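Local coordinates for separin (Saccharomyces cerevisiae, PDB 5U1T), which cleaves the cohesin subunit MCD1/SCC1 as a caspase-like cysteine protease at the onset of anaphase, so that chromosomes can separate, at residues Ala110-Ser122 with Leu129-Leu141. Sequence-based numbering, arbitrary orientation.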
loop_
_atom_site.group_PDB
_atom_site.type_symbol
_atom_site.label_atom_id
_atom_site.label_comp_id
_atom_site.label_asym_id
_atom_site.label_seq_id
_atom_site.Cartn_x
_atom_site.Cartn_y
_atom_site.Cartn_z
ATOM N N ALA A 110 -51.681 26.217 8.669
ATOM C CA ALA A 110 -52.786 27.094 9.027
ATOM C C ALA A 110 -54.087 26.328 8.895
ATOM O O ALA A 110 -54.223 25.465 8.015
ATOM C CB ALA A 110 -52.798 28.340 8.148
ATOM N N HIS A 111 -55.037 26.610 9.775
ATOM C CA HIS A 111 -56.352 26.035 9.582
ATOM C C HIS A 111 -57.440 27.072 9.836
ATOM O O HIS A 111 -58.581 26.738 10.162
ATOM C CB HIS A 111 -56.535 24.786 10.454
ATOM C CG HIS A 111 -56.037 24.940 11.855
ATOM N ND1 HIS A 111 -54.823 24.427 12.269
ATOM C CD2 HIS A 111 -56.608 25.508 12.947
ATOM C CE1 HIS A 111 -54.658 24.698 13.556
ATOM N NE2 HIS A 111 -55.727 25.357 13.990
ATOM N N SER A 112 -57.061 28.335 9.652
ATOM C CA SER A 112 -57.975 29.469 9.611
ATOM C C SER A 112 -57.271 30.643 8.951
ATOM O O SER A 112 -56.044 30.642 8.789
ATOM C CB SER A 112 -58.455 29.849 11.015
ATOM O OG SER A 112 -57.461 30.539 11.749
ATOM N N LEU A 113 -58.037 31.663 8.574
ATOM C CA LEU A 113 -57.427 32.838 7.968
ATOM C C LEU A 113 -56.614 33.590 9.019
ATOM O O LEU A 113 -55.703 34.343 8.697
ATOM C CB LEU A 113 -58.488 33.734 7.340
ATOM C CG LEU A 113 -59.080 33.253 6.010
ATOM C CD1 LEU A 113 -59.967 34.344 5.385
ATOM C CD2 LEU A 113 -57.962 32.833 5.049
ATOM N N LYS A 114 -56.933 33.353 10.283
ATOM C CA LYS A 114 -56.262 34.034 11.378
ATOM C C LYS A 114 -54.806 33.593 11.439
ATOM O O LYS A 114 -53.917 34.379 11.778
ATOM C CB LYS A 114 -56.996 33.756 12.693
ATOM C CG LYS A 114 -56.216 34.031 13.964
ATOM C CD LYS A 114 -56.262 32.783 14.835
ATOM C CE LYS A 114 -55.561 32.962 16.162
ATOM N NZ LYS A 114 -55.503 31.649 16.876
ATOM N N ASN A 115 -54.574 32.333 11.082
ATOM C CA ASN A 115 -53.229 31.764 11.052
ATOM C C ASN A 115 -52.368 32.358 9.909
ATOM O O ASN A 115 -51.178 32.605 10.085
ATOM C CB ASN A 115 -53.308 30.234 10.928
ATOM C CG ASN A 115 -53.884 29.545 12.180
ATOM O OD1 ASN A 115 -53.679 29.989 13.315
ATOM N ND2 ASN A 115 -54.577 28.429 11.965
ATOM N N ILE A 116 -52.987 32.580 8.751
ATOM C CA ILE A 116 -52.395 33.330 7.649
ATOM C C ILE A 116 -51.964 34.726 8.094
ATOM O O ILE A 116 -50.791 35.095 7.973
ATOM C CB ILE A 116 -53.385 33.467 6.470
ATOM C CG1 ILE A 116 -53.797 32.085 5.954
ATOM C CG2 ILE A 116 -52.823 34.352 5.358
ATOM C CD1 ILE A 116 -52.639 31.123 5.704
ATOM N N LEU A 117 -52.921 35.484 8.620
ATOM C CA LEU A 117 -52.698 36.850 9.072
ATOM C C LEU A 117 -51.518 37.025 10.021
ATOM O O LEU A 117 -50.758 37.963 9.881
ATOM C CB LEU A 117 -53.971 37.388 9.746
ATOM C CG LEU A 117 -55.156 37.619 8.814
ATOM C CD1 LEU A 117 -56.385 38.025 9.597
ATOM C CD2 LEU A 117 -54.818 38.659 7.765
ATOM N N LEU A 118 -51.355 36.143 10.994
ATOM C CA LEU A 118 -50.252 36.318 11.928
ATOM C C LEU A 118 -49.035 35.421 11.605
ATOM O O LEU A 118 -48.192 35.173 12.466
ATOM C CB LEU A 118 -50.735 36.076 13.360
ATOM C CG LEU A 118 -51.974 36.881 13.798
ATOM C CD1 LEU A 118 -52.298 36.679 15.261
ATOM C CD2 LEU A 118 -51.804 38.360 13.529
ATOM N N ALA A 119 -48.912 34.962 10.361
ATOM C CA ALA A 119 -47.717 34.209 9.957
ATOM C C ALA A 119 -46.499 35.097 9.847
ATOM O O ALA A 119 -46.557 36.173 9.261
ATOM C CB ALA A 119 -47.946 33.502 8.634
ATOM N N ASP A 120 -45.388 34.639 10.398
ATOM C CA ASP A 120 -44.136 35.355 10.221
ATOM C C ASP A 120 -43.607 35.274 8.796
ATOM O O ASP A 120 -43.925 34.344 8.052
ATOM C CB ASP A 120 -43.096 34.820 11.177
ATOM C CG ASP A 120 -43.174 35.473 12.510
ATOM O OD1 ASP A 120 -42.792 36.662 12.597
ATOM O OD2 ASP A 120 -43.624 34.816 13.467
ATOM N N PHE A 121 -42.804 36.261 8.414
ATOM C CA PHE A 121 -42.053 36.169 7.167
ATOM C C PHE A 121 -40.926 35.145 7.293
ATOM O O PHE A 121 -40.279 35.049 8.331
ATOM C CB PHE A 121 -41.474 37.522 6.781
ATOM C CG PHE A 121 -42.485 38.495 6.255
ATOM C CD1 PHE A 121 -43.240 39.274 7.120
ATOM C CD2 PHE A 121 -42.665 38.656 4.886
ATOM C CE1 PHE A 121 -44.172 40.197 6.627
ATOM C CE2 PHE A 121 -43.588 39.579 4.384
ATOM C CZ PHE A 121 -44.343 40.346 5.255
ATOM N N SER A 122 -40.713 34.375 6.234
ATOM C CA SER A 122 -39.518 33.551 6.087
ATOM C C SER A 122 -39.107 33.550 4.622
ATOM O O SER A 122 -39.848 34.038 3.772
ATOM C CB SER A 122 -39.765 32.119 6.551
ATOM O OG SER A 122 -40.427 31.388 5.536
ATOM N N LEU A 129 -46.218 36.566 0.926
ATOM C CA LEU A 129 -46.935 36.587 2.202
ATOM C C LEU A 129 -47.761 37.866 2.377
ATOM O O LEU A 129 -48.941 37.815 2.716
ATOM C CB LEU A 129 -45.955 36.426 3.375
ATOM C CG LEU A 129 -46.638 36.396 4.750
ATOM C CD1 LEU A 129 -47.572 35.195 4.879
ATOM C CD2 LEU A 129 -45.627 36.415 5.877
ATOM N N SER A 130 -47.096 38.993 2.159
ATOM C CA SER A 130 -47.715 40.299 2.020
ATOM C C SER A 130 -49.004 40.256 1.214
ATOM O O SER A 130 -50.054 40.654 1.706
ATOM C CB SER A 130 -46.720 41.260 1.366
ATOM O OG SER A 130 -47.367 42.347 0.715
ATOM N N ASN A 131 -48.939 39.762 -0.016
ATOM C CA ASN A 131 -50.126 39.772 -0.851
ATOM C C ASN A 131 -51.152 38.730 -0.415
ATOM O O ASN A 131 -52.354 38.920 -0.630
ATOM C CB ASN A 131 -49.749 39.578 -2.315
ATOM C CG ASN A 131 -48.809 40.662 -2.814
ATOM O OD1 ASN A 131 -49.052 41.869 -2.629
ATOM N ND2 ASN A 131 -47.705 40.239 -3.416
ATOM N N LEU A 132 -50.696 37.641 0.204
ATOM C CA LEU A 132 -51.620 36.623 0.693
ATOM C C LEU A 132 -52.522 37.214 1.783
ATOM O O LEU A 132 -53.732 37.048 1.763
ATOM C CB LEU A 132 -50.853 35.399 1.222
ATOM C CG LEU A 132 -51.694 34.147 1.520
ATOM C CD1 LEU A 132 -52.357 33.586 0.255
ATOM C CD2 LEU A 132 -50.880 33.069 2.236
ATOM N N LYS A 133 -51.909 37.927 2.717
ATOM C CA LYS A 133 -52.617 38.539 3.817
ATOM C C LYS A 133 -53.652 39.582 3.342
ATOM O O LYS A 133 -54.756 39.695 3.906
ATOM C CB LYS A 133 -51.606 39.166 4.778
ATOM C CG LYS A 133 -50.709 38.149 5.462
ATOM C CD LYS A 133 -49.951 38.733 6.645
ATOM C CE LYS A 133 -49.062 37.687 7.319
ATOM N NZ LYS A 133 -48.557 38.178 8.630
ATOM N N ILE A 134 -53.299 40.331 2.298
ATOM C CA ILE A 134 -54.208 41.304 1.711
ATOM C C ILE A 134 -55.412 40.576 1.104
ATOM O O ILE A 134 -56.555 41.052 1.208
ATOM C CB ILE A 134 -53.493 42.201 0.631
ATOM C CG1 ILE A 134 -52.412 43.071 1.274
ATOM C CG2 ILE A 134 -54.484 43.108 -0.071
ATOM C CD1 ILE A 134 -51.645 43.895 0.300
ATOM N N LEU A 135 -55.173 39.422 0.486
ATOM C CA LEU A 135 -56.273 38.632 -0.063
ATOM C C LEU A 135 -57.159 38.094 1.071
ATOM O O LEU A 135 -58.385 38.082 0.965
ATOM C CB LEU A 135 -55.748 37.495 -0.934
ATOM C CG LEU A 135 -54.912 37.933 -2.150
ATOM C CD1 LEU A 135 -54.123 36.767 -2.796
ATOM C CD2 LEU A 135 -55.807 38.584 -3.162
ATOM N N ALA A 136 -56.527 37.673 2.160
ATOM C CA ALA A 136 -57.256 37.184 3.308
ATOM C C ALA A 136 -58.085 38.305 3.925
ATOM O O ALA A 136 -59.224 38.081 4.359
ATOM C CB ALA A 136 -56.305 36.586 4.332
ATOM N N LEU A 137 -57.531 39.510 3.966
ATOM C CA LEU A 137 -58.290 40.649 4.486
ATOM C C LEU A 137 -59.455 40.992 3.561
ATOM O O LEU A 137 -60.540 41.327 4.028
ATOM C CB LEU A 137 -57.396 41.870 4.681
ATOM C CG LEU A 137 -56.422 41.769 5.854
ATOM C CD1 LEU A 137 -55.600 43.027 5.984
ATOM C CD2 LEU A 137 -57.136 41.468 7.147
ATOM N N GLN A 138 -59.227 40.897 2.254
ATOM C CA GLN A 138 -60.279 41.105 1.263
ATOM C C GLN A 138 -61.432 40.152 1.524
ATOM O O GLN A 138 -62.593 40.568 1.553
ATOM C CB GLN A 138 -59.732 40.917 -0.162
ATOM C CG GLN A 138 -60.747 41.051 -1.307
ATOM C CD GLN A 138 -61.352 42.450 -1.428
ATOM O OE1 GLN A 138 -60.812 43.430 -0.905
ATOM N NE2 GLN A 138 -62.489 42.542 -2.120
ATOM N N ILE A 139 -61.109 38.879 1.737
ATOM C CA ILE A 139 -62.113 37.854 1.991
ATOM C C ILE A 139 -62.880 38.153 3.281
ATOM O O ILE A 139 -64.114 38.130 3.276
ATOM C CB ILE A 139 -61.469 36.444 2.051
ATOM C CG1 ILE A 139 -60.850 36.103 0.693
ATOM C CG2 ILE A 139 -62.494 35.392 2.415
ATOM C CD1 ILE A 139 -60.142 34.781 0.645
ATOM N N ILE A 140 -62.164 38.462 4.367
ATOM C CA ILE A 140 -62.802 38.784 5.653
ATOM C C ILE A 140 -63.762 39.952 5.472
ATOM O O ILE A 140 -64.858 40.012 6.060
ATOM C CB ILE A 140 -61.763 39.132 6.741
ATOM C CG1 ILE A 140 -60.828 37.948 6.987
ATOM C CG2 ILE A 140 -62.448 39.521 8.040
ATOM C CD1 ILE A 140 -59.699 38.243 7.940
ATOM N N LEU A 141 -63.355 40.886 4.628
ATOM C CA LEU A 141 -64.210 42.004 4.304
ATOM C C LEU A 141 -65.456 41.567 3.539
ATOM O O LEU A 141 -66.563 41.865 3.957
ATOM C CB LEU A 141 -63.431 43.028 3.498
ATOM C CG LEU A 141 -64.204 44.320 3.336
ATOM C CD1 LEU A 141 -64.525 44.879 4.708
ATOM C CD2 LEU A 141 -63.361 45.276 2.528
#
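The ammonium nitrogen of K133 is gripped by three backbone carbonyls: K133 NZ donates to L117 O, to A119 O at 2.9 Å, and to the carbonyl of Y163 beyond the two segments. L117 O is met from above its carbonyl plane, 48° out of it, whereas at A119 O the donor lies nearer the plane. Beyond CG the lysine chain is fully extended, which carries NZ to the C-terminal end of helix 113-117, where L118 leaves helical geometry.

L117 is a knob in a hole formed by K133, A136, L137 and I140. Its CD1 meets I140 CD1 tip to tip at 3.7 Å, while the other branch, CD2, lies against L137 CD2. One turn earlier, the L113 and I140 side chains run past each other in opposite directions, L113 CD1 4.0 Å from I140 CG1; CD1 also reaches I139 CG2. The I116 side chain, which also packs on F102 of helix 91-103, crosses L132 at about a right angle, its CG2 3.9 Å from L132 CD2.

Past the helix end, L129 CD2 stands over one face of the F121 ring, 3.7 Å from its centroid and 9° off the normal, a CH-pi contact. With CG anti to the backbone N, L129 points CD2 at the ring, while its other methyl, CD1, packs on A119 CB. The carboxylate of neighbouring D120 forms a salt bridge with R162.

The helices run roughly antiparallel, their axes at 143°, in the N-terminal helical region, far from the protease active site. The buried ammonium of K133 is held here by backbone carbonyls, whose dipoles, with the C-terminal end of helix 113-117, probably stabilise its charge; the bonds join that helix end and the loop at A119 to helix 129-142.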